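Local atomic coordinates of glycosaminoglycan xylosylkinase (Hydra vulgaris, PDB entry 5XOM), a protein that probably phosphorylates xylose in the glycosaminoglycan linkage region, as a Fam20-family kinase with a protein-kinase-like fold. Residues Thr92-Met97 against Pro112-Arg117; Thr124-Tyr129 against Trp227-Asn232; Glu135-His140 against Pro354-Asp359; Asn327-Ala332 against Arg366-Val371. One frame throughout, in Å; residues are numbered along the deposited sequence.

Interaction 1 of 4, residues Thr92-Met97 against Pro112-Arg117; sequences TQLKAM and PKRYSR
Leu94 rests its CB and CD2 against the guanidinium tip of Arg114, the two side chains crossing at nearly a right angle. CB comes to 3.8 Å from Arg114 NH1 and approaches the guanidinium obliquely. What turns the guanidinium back toward the leucine is a chain bent at both chi2 (-68°) and chi3 (-46°). Water completes the polar side of this meeting. One molecule sits in the guanidinium plane at its edge, accepting from Arg114 NH1 at 2.9 Å and donating to Leu94 O at 2.6 Å. A second accepts from Leu94 N at 2.8 Å and donates to Gln93 OE1, with a weak further bond from Arg114 NH1. The two segments lie at the open end of the hairpin formed by strands 96-100 and 106-112, part of a five-stranded antiparallel sheet, probably that of the N-lobe of a kinase-like fold. Residues 92-95 lead into the hairpin and 113-117 lead out of it. At the end of strand 106-112, Pro112 sets its CD 3.9 Å from Leu94 O. Ala199 of strand 199-200 touches Leu94, Pro112 and Arg114 alike, and Arg114 also makes a cation-pi contact with Tyr129.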
# COMPACT_ATOMS: atom_id res chain seq x y z
N THR A 92 -21.98 -28.64 -4.61
CA THR A 92 -21.78 -29.61 -5.66
C THR A 92 -20.36 -30.14 -5.74
O THR A 92 -20.13 -31.18 -6.37
CB THR A 92 -22.13 -28.97 -7.01
OG1 THR A 92 -21.63 -29.78 -8.08
CG2 THR A 92 -21.51 -27.58 -7.10
N GLN A 93 -19.41 -29.47 -5.10
CA GLN A 93 -17.99 -29.69 -5.32
C GLN A 93 -17.32 -30.22 -4.06
O GLN A 93 -17.65 -29.81 -2.94
CB GLN A 93 -17.32 -28.41 -5.79
CG GLN A 93 -17.82 -27.97 -7.16
CD GLN A 93 -17.62 -29.03 -8.22
OE1 GLN A 93 -16.53 -29.60 -8.35
NE2 GLN A 93 -18.67 -29.32 -8.98
N LEU A 94 -16.35 -31.11 -4.24
CA LEU A 94 -15.59 -31.61 -3.11
C LEU A 94 -14.60 -30.54 -2.66
O LEU A 94 -13.83 -30.02 -3.48
CB LEU A 94 -14.86 -32.90 -3.48
CG LEU A 94 -13.89 -33.45 -2.43
CD1 LEU A 94 -14.62 -33.64 -1.12
CD2 LEU A 94 -13.31 -34.78 -2.91
N LYS A 95 -14.65 -30.20 -1.39
CA LYS A 95 -13.72 -29.24 -0.79
C LYS A 95 -13.68 -29.49 0.71
O LYS A 95 -14.45 -30.30 1.24
CB LYS A 95 -14.13 -27.80 -1.10
CG LYS A 95 -15.44 -27.38 -0.45
CD LYS A 95 -15.96 -26.08 -1.06
CE LYS A 95 -17.28 -25.66 -0.45
NZ LYS A 95 -17.81 -24.43 -1.12
N ALA A 96 -12.80 -28.77 1.38
CA ALA A 96 -12.70 -28.80 2.83
C ALA A 96 -12.63 -27.37 3.34
O ALA A 96 -12.44 -26.42 2.57
CB ALA A 96 -11.49 -29.61 3.31
N MET A 97 -12.79 -27.21 4.65
CA MET A 97 -12.67 -25.91 5.29
C MET A 97 -11.62 -26.04 6.39
O MET A 97 -11.71 -26.93 7.24
CB MET A 97 -14.04 -25.46 5.83
CG MET A 97 -14.16 -24.04 6.35
SD MET A 97 -13.10 -23.59 7.74
CE MET A 97 -14.16 -23.94 9.13
N PRO A 112 -8.79 -29.14 -3.38
CA PRO A 112 -7.70 -30.05 -3.75
C PRO A 112 -7.50 -30.12 -5.26
O PRO A 112 -8.42 -29.88 -6.05
CB PRO A 112 -8.15 -31.40 -3.19
CG PRO A 112 -9.63 -31.30 -3.10
CD PRO A 112 -9.95 -29.86 -2.81
N LYS A 113 -6.28 -30.45 -5.66
CA LYS A 113 -5.99 -30.80 -7.04
C LYS A 113 -6.81 -31.99 -7.50
O LYS A 113 -6.93 -33.00 -6.79
CB LYS A 113 -4.50 -31.09 -7.19
CG LYS A 113 -4.10 -31.68 -8.52
CD LYS A 113 -2.63 -32.04 -8.54
CE LYS A 113 -2.37 -33.16 -9.53
NZ LYS A 113 -1.58 -32.74 -10.70
N ARG A 114 -7.40 -31.88 -8.70
CA ARG A 114 -8.21 -32.94 -9.28
C ARG A 114 -7.76 -33.36 -10.68
O ARG A 114 -8.22 -34.40 -11.17
CB ARG A 114 -9.68 -32.52 -9.35
CG ARG A 114 -10.20 -31.90 -8.07
CD ARG A 114 -10.27 -32.91 -6.96
NE ARG A 114 -10.88 -34.16 -7.41
CZ ARG A 114 -12.16 -34.45 -7.25
NH1 ARG A 114 -12.98 -33.59 -6.67
NH2 ARG A 114 -12.64 -35.61 -7.69
N TYR A 115 -6.92 -32.57 -11.34
CA TYR A 115 -6.52 -32.83 -12.72
C TYR A 115 -5.04 -32.51 -12.87
O TYR A 115 -4.46 -31.76 -12.08
CB TYR A 115 -7.28 -31.96 -13.73
CG TYR A 115 -8.78 -32.13 -13.80
CD1 TYR A 115 -9.35 -33.27 -14.36
CD2 TYR A 115 -9.63 -31.14 -13.34
CE1 TYR A 115 -10.72 -33.42 -14.44
CE2 TYR A 115 -11.00 -31.28 -13.41
CZ TYR A 115 -11.54 -32.42 -13.96
OH TYR A 115 -12.91 -32.56 -14.04
N SER A 116 -4.44 -33.08 -13.91
CA SER A 116 -3.13 -32.61 -14.35
C SER A 116 -3.24 -31.19 -14.92
O SER A 116 -4.31 -30.76 -15.36
CB SER A 116 -2.56 -33.53 -15.43
OG SER A 116 -2.48 -34.86 -14.97
N ARG A 117 -2.10 -30.50 -14.96
CA ARG A 117 -2.09 -29.14 -15.50
C ARG A 117 -2.48 -29.11 -16.96
O ARG A 117 -3.04 -28.12 -17.43
CB ARG A 117 -0.71 -28.51 -15.37
CG ARG A 117 -0.31 -28.20 -13.95
CD ARG A 117 -1.07 -26.98 -13.38
NE ARG A 117 -0.38 -26.51 -12.20
CZ ARG A 117 -0.52 -27.08 -11.01
NH1 ARG A 117 -1.35 -28.10 -10.83
NH2 ARG A 117 0.16 -26.61 -9.98
O HOH W 1 -16.05 -32.16 -6.78
O HOH W 2 -12.61 -30.91 -5.63

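Interaction 2 of 4, residues Thr124-Tyr129 against Trp227-Asn232; sequences TPYEGY and WRRTYN
Tyr231 drives the edge of its ring into one face of Tyr126, an edge-to-face pair with planes at 52° and centroids 4.4 Å apart. Its CE1 stands over the middle of the Tyr126 ring, 3.4 Å above the plane, while Tyr231 CD1 approaches Tyr126 CZ to 3.3 Å. The pair joins the loop before helix 132-144 to the one between strand 221-224 and helix 237-240. In Tyr126, within a type I turn, CG falls between the backbone N and the carbonyl carbon (chi1 52°). Tyr231 instead has CG anti to its carbonyl carbon (chi1 -65°), with the ring edge meeting Tyr126. Thr124 OG1 lies 3.4 Å above the other face of the Tyr126 ring, toward its rim, and donates to Glu127 OE1 at 2.9 Å. Arg229, extended from CG to NE, slides past with its CD 4.1 Å from Tyr126 CD2; its NE bonds to Ala276 O and its NH2 to Ser310 OG. A serine at Tyr126 would probably leave the edge of Tyr231 without a ring to press on and open a gap beside the arginine's aliphatic stem. Tyr231 OH bonds to Asp277 OD1. With no hydrogen bond between the loops, the rings meet through dispersion and weak C-H to pi polarity.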
# COMPACT_ATOMS: atom_id res chain seq x y z
N THR A 124 -19.74 -29.94 -21.99
CA THR A 124 -20.39 -28.67 -21.71
C THR A 124 -19.37 -27.62 -21.27
O THR A 124 -18.33 -27.98 -20.69
CB THR A 124 -21.47 -28.81 -20.64
OG1 THR A 124 -20.85 -29.14 -19.38
CG2 THR A 124 -22.43 -29.94 -21.01
N PRO A 125 -19.59 -26.34 -21.57
CA PRO A 125 -18.67 -25.28 -21.10
C PRO A 125 -18.39 -25.26 -19.60
O PRO A 125 -17.43 -24.63 -19.16
CB PRO A 125 -19.41 -24.00 -21.52
CG PRO A 125 -20.28 -24.40 -22.66
CD PRO A 125 -20.72 -25.80 -22.35
N TYR A 126 -19.20 -25.96 -18.81
CA TYR A 126 -19.13 -25.95 -17.35
C TYR A 126 -18.71 -27.30 -16.77
O TYR A 126 -18.86 -27.54 -15.57
CB TYR A 126 -20.44 -25.45 -16.75
CG TYR A 126 -21.69 -26.14 -17.24
CD1 TYR A 126 -22.10 -27.37 -16.73
CD2 TYR A 126 -22.46 -25.55 -18.24
CE1 TYR A 126 -23.25 -27.99 -17.20
CE2 TYR A 126 -23.60 -26.15 -18.71
CZ TYR A 126 -24.00 -27.37 -18.20
OH TYR A 126 -25.15 -27.96 -18.68
N GLU A 127 -18.23 -28.21 -17.63
CA GLU A 127 -17.95 -29.58 -17.25
C GLU A 127 -16.85 -29.64 -16.18
O GLU A 127 -15.96 -28.78 -16.12
CB GLU A 127 -17.50 -30.36 -18.49
CG GLU A 127 -17.44 -31.86 -18.34
CD GLU A 127 -18.82 -32.49 -18.38
OE1 GLU A 127 -19.76 -31.80 -18.83
OE2 GLU A 127 -18.95 -33.66 -17.97
N GLY A 128 -16.91 -30.68 -15.34
CA GLY A 128 -15.78 -31.15 -14.55
C GLY A 128 -15.76 -30.63 -13.12
O GLY A 128 -16.65 -29.91 -12.65
N TYR A 129 -14.71 -31.04 -12.41
CA TYR A 129 -14.44 -30.61 -11.05
C TYR A 129 -13.85 -29.21 -11.02
O TYR A 129 -13.31 -28.71 -12.02
CB TYR A 129 -13.44 -31.53 -10.36
CG TYR A 129 -13.77 -33.00 -10.46
CD1 TYR A 129 -15.01 -33.49 -10.11
CD2 TYR A 129 -12.83 -33.90 -10.92
CE1 TYR A 129 -15.30 -34.83 -10.21
CE2 TYR A 129 -13.12 -35.24 -11.03
CZ TYR A 129 -14.36 -35.70 -10.67
OH TYR A 129 -14.65 -37.04 -10.77
N TRP A 227 -28.02 -13.87 -17.12
CA TRP A 227 -27.48 -14.57 -18.28
C TRP A 227 -27.08 -16.01 -17.97
O TRP A 227 -26.29 -16.60 -18.71
CB TRP A 227 -26.30 -13.79 -18.86
CG TRP A 227 -26.74 -12.61 -19.68
CD1 TRP A 227 -26.98 -12.59 -21.02
CD2 TRP A 227 -27.01 -11.28 -19.20
NE1 TRP A 227 -27.38 -11.33 -21.41
CE2 TRP A 227 -27.40 -10.51 -20.32
CE3 TRP A 227 -26.95 -10.67 -17.95
CZ2 TRP A 227 -27.73 -9.16 -20.21
CZ3 TRP A 227 -27.27 -9.33 -17.85
CH2 TRP A 227 -27.66 -8.59 -18.97
N ARG A 228 -27.63 -16.59 -16.90
CA ARG A 228 -27.33 -17.97 -16.56
C ARG A 228 -27.81 -18.93 -17.65
O ARG A 228 -28.71 -18.62 -18.43
CB ARG A 228 -27.97 -18.34 -15.22
CG ARG A 228 -29.49 -18.34 -15.21
CD ARG A 228 -30.01 -18.42 -13.78
NE ARG A 228 -31.47 -18.46 -13.71
CZ ARG A 228 -32.25 -17.39 -13.76
NH1 ARG A 228 -31.72 -16.18 -13.90
NH2 ARG A 228 -33.57 -17.52 -13.68
N ARG A 229 -27.19 -20.10 -17.68
CA ARG A 229 -27.53 -21.14 -18.63
C ARG A 229 -28.68 -21.99 -18.10
O ARG A 229 -29.09 -21.89 -16.94
CB ARG A 229 -26.31 -22.00 -18.94
CG ARG A 229 -25.18 -21.20 -19.51
CD ARG A 229 -23.85 -21.92 -19.48
NE ARG A 229 -22.81 -20.99 -19.91
CZ ARG A 229 -22.53 -20.73 -21.18
NH1 ARG A 229 -23.20 -21.34 -22.15
NH2 ARG A 229 -21.57 -19.86 -21.49
N THR A 230 -29.21 -22.84 -18.98
CA THR A 230 -30.36 -23.65 -18.62
C THR A 230 -29.97 -24.93 -17.89
O THR A 230 -30.77 -25.45 -17.10
CB THR A 230 -31.15 -24.02 -19.88
OG1 THR A 230 -30.26 -24.63 -20.82
CG2 THR A 230 -31.75 -22.77 -20.50
N TYR A 231 -28.76 -25.44 -18.14
CA TYR A 231 -28.30 -26.70 -17.56
C TYR A 231 -29.23 -27.84 -17.96
O TYR A 231 -29.58 -28.72 -17.17
CB TYR A 231 -28.13 -26.58 -16.04
CG TYR A 231 -27.03 -25.60 -15.71
CD1 TYR A 231 -25.70 -25.99 -15.74
CD2 TYR A 231 -27.32 -24.26 -15.45
CE1 TYR A 231 -24.69 -25.08 -15.47
CE2 TYR A 231 -26.32 -23.35 -15.19
CZ TYR A 231 -25.00 -23.77 -15.20
OH TYR A 231 -24.00 -22.87 -14.93
N ASN A 232 -29.65 -27.78 -19.22
CA ASN A 232 -30.37 -28.81 -19.94
C ASN A 232 -30.07 -28.52 -21.41
O ASN A 232 -29.07 -27.86 -21.72
CB ASN A 232 -31.87 -28.79 -19.58
CG ASN A 232 -32.58 -27.57 -20.13
OD1 ASN A 232 -32.39 -27.24 -21.29
ND2 ASN A 232 -33.37 -26.90 -19.31

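Interaction 3 of 4, residues Glu135-His140 against Pro354-Asp359; sequences EIAAFH and PILTSD
Aliphatic groups carry the contact of Ile136 and Ala137 with Ile355 and Leu356; the flat group nearby is the His140 ring, one face of which is covered by Phe139 CD2, 3.7 Å above its centre, within the same helix. Helix 132-144 probably corresponds to the C-helix of the protein-kinase fold: its Glu135 forms a salt bridge with Lys111 of strand 106-112, consistent with the lysine-glutamate pair of active kinases. Glu135 points away from the present contact, and the side of the helix bearing Ile136 and Ala137 packs on the loop that leads into helix 358-382. Ile136 and Ile355 cross at about a right angle. With its CG2 anti to the backbone N (CG1 at chi1 -57°), Ile355 sets that methyl 4.0 Å from Ile136 CB and equally far from Ala137 CB. Its other branch turns at chi2 so that Ile355 CD1 lies 4.1 Å from both CG2 and CD1 of Ile136. Putting an alanine here would remove both branches and is likely to open a gap against Ile136 and Ala137, leaving Ile136 freer to turn. Leu347 of helix 339-347 packs on Ile355 and Leu356 as well, so these two are buried between helices 132-144 and 339-347, and Asn133 ND2 bonds to Ile355 O to tie the loop to the start of helix 132-144. Farther along, Leu356 spreads its fork over the small Ala137, whose CB touches Leu356 CD1 at 3.7 Å and Leu356 CG at 3.8 Å.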
# COMPACT_ATOMS: atom_id res chain seq x y z
N GLU A 135 -8.26 -21.22 -9.42
CA GLU A 135 -8.51 -20.22 -8.38
C GLU A 135 -7.30 -19.32 -8.18
O GLU A 135 -7.44 -18.11 -8.02
CB GLU A 135 -8.87 -20.90 -7.04
CG GLU A 135 -10.23 -21.59 -7.01
CD GLU A 135 -11.42 -20.64 -6.77
OE1 GLU A 135 -11.28 -19.40 -6.94
OE2 GLU A 135 -12.50 -21.14 -6.41
N ILE A 136 -6.10 -19.90 -8.18
CA ILE A 136 -4.88 -19.11 -8.02
C ILE A 136 -4.71 -18.15 -9.19
O ILE A 136 -4.47 -16.95 -9.00
CB ILE A 136 -3.66 -20.04 -7.88
CG1 ILE A 136 -3.81 -20.92 -6.64
CG2 ILE A 136 -2.37 -19.22 -7.80
CD1 ILE A 136 -2.88 -22.09 -6.61
N ALA A 137 -4.84 -18.66 -10.42
CA ALA A 137 -4.66 -17.82 -11.59
C ALA A 137 -5.72 -16.73 -11.66
O ALA A 137 -5.42 -15.58 -11.98
CB ALA A 137 -4.67 -18.66 -12.86
N ALA A 138 -6.97 -17.07 -11.33
CA ALA A 138 -8.04 -16.08 -11.40
C ALA A 138 -7.83 -14.96 -10.37
O ALA A 138 -8.13 -13.80 -10.65
CB ALA A 138 -9.40 -16.76 -11.18
N PHE A 139 -7.32 -15.30 -9.19
CA PHE A 139 -7.10 -14.27 -8.19
C PHE A 139 -6.02 -13.28 -8.65
O PHE A 139 -6.22 -12.06 -8.56
CB PHE A 139 -6.73 -14.90 -6.85
CG PHE A 139 -5.95 -13.99 -5.95
CD1 PHE A 139 -6.53 -12.86 -5.40
CD2 PHE A 139 -4.63 -14.28 -5.65
CE1 PHE A 139 -5.80 -12.02 -4.57
CE2 PHE A 139 -3.89 -13.46 -4.82
CZ PHE A 139 -4.48 -12.32 -4.28
N HIS A 140 -4.91 -13.77 -9.18
CA HIS A 140 -3.87 -12.85 -9.62
C HIS A 140 -4.30 -12.07 -10.86
O HIS A 140 -3.91 -10.91 -11.02
CB HIS A 140 -2.56 -13.58 -9.87
CG HIS A 140 -1.91 -14.04 -8.61
ND1 HIS A 140 -1.28 -13.17 -7.75
CD2 HIS A 140 -1.81 -15.26 -8.05
CE1 HIS A 140 -0.81 -13.84 -6.71
NE2 HIS A 140 -1.12 -15.11 -6.87
N PRO A 354 4.60 -24.16 -11.56
CA PRO A 354 3.70 -23.51 -12.54
C PRO A 354 2.21 -23.67 -12.24
O PRO A 354 1.75 -24.75 -11.85
CB PRO A 354 4.03 -24.20 -13.88
CG PRO A 354 5.20 -25.06 -13.64
CD PRO A 354 5.49 -25.17 -12.18
N ILE A 355 1.46 -22.59 -12.44
CA ILE A 355 0.02 -22.57 -12.18
C ILE A 355 -0.77 -22.87 -13.45
O ILE A 355 -1.76 -23.62 -13.40
CB ILE A 355 -0.37 -21.20 -11.60
CG1 ILE A 355 0.43 -20.90 -10.32
CG2 ILE A 355 -1.87 -21.13 -11.34
CD1 ILE A 355 0.31 -21.96 -9.25
N LEU A 356 -0.35 -22.32 -14.58
CA LEU A 356 -1.01 -22.53 -15.86
C LEU A 356 -0.00 -23.00 -16.89
O LEU A 356 1.17 -22.62 -16.85
CB LEU A 356 -1.68 -21.25 -16.39
CG LEU A 356 -2.81 -20.59 -15.59
CD1 LEU A 356 -3.15 -19.21 -16.16
CD2 LEU A 356 -4.02 -21.50 -15.59
N THR A 357 -0.47 -23.84 -17.81
CA THR A 357 0.35 -24.18 -18.97
C THR A 357 0.46 -22.98 -19.89
O THR A 357 -0.37 -22.06 -19.86
CB THR A 357 -0.26 -25.34 -19.75
OG1 THR A 357 -1.57 -24.96 -20.22
CG2 THR A 357 -0.38 -26.59 -18.89
N SER A 358 1.48 -22.99 -20.74
CA SER A 358 1.65 -21.89 -21.68
C SER A 358 0.47 -21.79 -22.65
O SER A 358 0.21 -20.70 -23.17
CB SER A 358 2.96 -22.04 -22.45
OG SER A 358 3.01 -23.29 -23.11
N ASP A 359 -0.25 -22.89 -22.88
CA ASP A 359 -1.42 -22.83 -23.75
C ASP A 359 -2.56 -22.03 -23.13
O ASP A 359 -3.28 -21.31 -23.83
CB ASP A 359 -1.90 -24.24 -24.13
CG ASP A 359 -0.91 -24.99 -25.02
OD1 ASP A 359 -0.26 -24.36 -25.87
OD2 ASP A 359 -0.85 -26.24 -24.92

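Interaction 4 of 4, residues Asn327-Ala332 against Arg366-Val371; sequences NRLKIA and RRLLLV
The helical segments 327-332 and 366-371 run closer to antiparallel than parallel, 132° between their N-to-C directions, with axes 10.8 Å apart at closest approach. Even the nearest CA atoms, those of Leu329 and Leu368, are 8.1 Å apart, so side chains alone bridge the interval. Each helix offers two residues three positions apart: Leu329 and Ala332 on one, Leu368 and Val371 on the other. The fork of Leu329 divides its work. Leu329 CD1 meets Val371 CG1 at 3.9 Å, the two side chains crossing at about a right angle, whereas Leu329 CD2 touches Leu368 CD1 at 4.2 Å as the leucines slide past each other in opposite directions. Leu368 is split likewise, its CD2 lying 4.1 Å from Ala332 CB. Val371 reaches across because its CG1 is anti to the backbone N (chi1 167°). Helix 259-273 adds a third partner, with Ile268 against Leu329 and Phe271 against Val371. On helix 358-382, the neighbouring Arg366 and Arg367 turn elsewhere, both forming salt bridges to Asp307. Greasy packing of this kind, with no polar bond across it, is consistent with helices 323-334 and 358-382 belonging to the largely helical C-lobe of a kinase-like fold.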
# COMPACT_ATOMS: atom_id res chain seq x y z
N ASN A 327 -10.44 1.68 -19.91
CA ASN A 327 -9.09 2.25 -19.85
C ASN A 327 -8.05 1.20 -19.49
O ASN A 327 -6.97 1.16 -20.08
CB ASN A 327 -9.06 3.42 -18.86
CG ASN A 327 -9.90 4.59 -19.33
OD1 ASN A 327 -10.07 4.81 -20.53
ND2 ASN A 327 -10.42 5.36 -18.38
N ARG A 328 -8.36 0.34 -18.51
CA ARG A 328 -7.40 -0.68 -18.12
C ARG A 328 -7.24 -1.74 -19.21
O ARG A 328 -6.12 -2.22 -19.45
CB ARG A 328 -7.82 -1.32 -16.79
CG ARG A 328 -7.93 -0.32 -15.63
CD ARG A 328 -7.97 -1.00 -14.26
NE ARG A 328 -9.10 -1.91 -14.11
CZ ARG A 328 -10.30 -1.56 -13.66
NH1 ARG A 328 -10.54 -0.30 -13.30
NH2 ARG A 328 -11.27 -2.46 -13.57
N LEU A 329 -8.33 -2.09 -19.89
CA LEU A 329 -8.24 -3.05 -20.99
C LEU A 329 -7.39 -2.51 -22.13
O LEU A 329 -6.70 -3.28 -22.81
CB LEU A 329 -9.64 -3.40 -21.52
CG LEU A 329 -10.55 -4.25 -20.63
CD1 LEU A 329 -11.83 -4.57 -21.37
CD2 LEU A 329 -9.87 -5.52 -20.17
N LYS A 330 -7.42 -1.20 -22.36
CA LYS A 330 -6.65 -0.65 -23.46
C LYS A 330 -5.17 -0.54 -23.11
O LYS A 330 -4.32 -0.73 -23.98
CB LYS A 330 -7.20 0.72 -23.85
CG LYS A 330 -8.59 0.67 -24.45
CD LYS A 330 -8.69 1.52 -25.70
CE LYS A 330 -7.91 2.83 -25.56
NZ LYS A 330 -8.56 3.80 -24.63
N ILE A 331 -4.86 -0.27 -21.84
CA ILE A 331 -3.48 -0.34 -21.37
C ILE A 331 -2.95 -1.76 -21.47
O ILE A 331 -1.77 -1.97 -21.80
CB ILE A 331 -3.40 0.20 -19.92
CG1 ILE A 331 -3.63 1.71 -19.91
CG2 ILE A 331 -2.07 -0.18 -19.28
CD1 ILE A 331 -3.71 2.30 -18.51
N ALA A 332 -3.80 -2.75 -21.22
CA ALA A 332 -3.34 -4.14 -21.24
C ALA A 332 -2.99 -4.59 -22.66
O ALA A 332 -2.02 -5.33 -22.85
CB ALA A 332 -4.41 -5.06 -20.64
N ARG A 366 -5.20 -14.30 -26.46
CA ARG A 366 -6.15 -14.44 -27.56
C ARG A 366 -7.52 -13.90 -27.17
O ARG A 366 -8.16 -13.18 -27.96
CB ARG A 366 -6.26 -15.91 -27.98
CG ARG A 366 -7.14 -16.15 -29.20
CD ARG A 366 -7.11 -17.61 -29.63
NE ARG A 366 -7.73 -18.46 -28.62
CZ ARG A 366 -7.07 -19.34 -27.88
NH1 ARG A 366 -5.76 -19.50 -28.05
NH2 ARG A 366 -7.71 -20.06 -26.97
N ARG A 367 -7.98 -14.21 -25.97
CA ARG A 367 -9.32 -13.79 -25.57
C ARG A 367 -9.39 -12.30 -25.28
O ARG A 367 -10.45 -11.69 -25.43
CB ARG A 367 -9.77 -14.60 -24.37
CG ARG A 367 -10.08 -16.05 -24.70
CD ARG A 367 -10.09 -16.91 -23.46
NE ARG A 367 -10.05 -18.33 -23.82
CZ ARG A 367 -9.77 -19.31 -22.98
NH1 ARG A 367 -9.50 -19.04 -21.71
NH2 ARG A 367 -9.75 -20.57 -23.40
N LEU A 368 -8.27 -11.69 -24.89
CA LEU A 368 -8.26 -10.25 -24.69
C LEU A 368 -8.52 -9.52 -26.00
O LEU A 368 -9.30 -8.55 -26.03
CB LEU A 368 -6.92 -9.82 -24.07
CG LEU A 368 -6.67 -8.32 -23.89
CD1 LEU A 368 -7.78 -7.67 -23.09
CD2 LEU A 368 -5.33 -8.09 -23.21
N LEU A 369 -7.93 -9.99 -27.10
CA LEU A 369 -8.23 -9.40 -28.40
C LEU A 369 -9.69 -9.62 -28.79
O LEU A 369 -10.30 -8.74 -29.41
CB LEU A 369 -7.31 -9.97 -29.48
CG LEU A 369 -5.83 -9.61 -29.36
CD1 LEU A 369 -5.05 -10.20 -30.52
CD2 LEU A 369 -5.65 -8.10 -29.28
N LEU A 370 -10.24 -10.79 -28.47
CA LEU A 370 -11.65 -11.02 -28.76
C LEU A 370 -12.55 -10.08 -27.96
O LEU A 370 -13.62 -9.70 -28.43
CB LEU A 370 -12.01 -12.48 -28.49
CG LEU A 370 -11.27 -13.55 -29.31
CD1 LEU A 370 -11.59 -14.95 -28.80
CD2 LEU A 370 -11.59 -13.41 -30.81
N VAL A 371 -12.13 -9.71 -26.74
CA VAL A 371 -12.88 -8.72 -25.96
C VAL A 371 -12.83 -7.36 -26.65
O VAL A 371 -13.85 -6.69 -26.81
CB VAL A 371 -12.32 -8.64 -24.53
CG1 VAL A 371 -12.86 -7.41 -23.81
CG2 VAL A 371 -12.66 -9.89 -23.76

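Interactions 3 and 4 are buried and wholly aliphatic; interaction 1 is only partly buried and uses water, and interaction 2 is an aromatic contact at the surface. Helix 358-382 links the buried pair: the loop just before its start makes interaction 3, and a stretch of its length (366-371) makes interaction 4, the two centres being 18 Å apart. Interaction 1 touches two of the others. Tyr115 OH probably bonds to Tyr129 N of interaction 2, and Arg117 NE to Pro354 O of interaction 3, so the segment 112-117 borders both. Interaction 4 touches none of the rest, its centre about 30 Å from that of interaction 1, on the opposite side of the chain's centre.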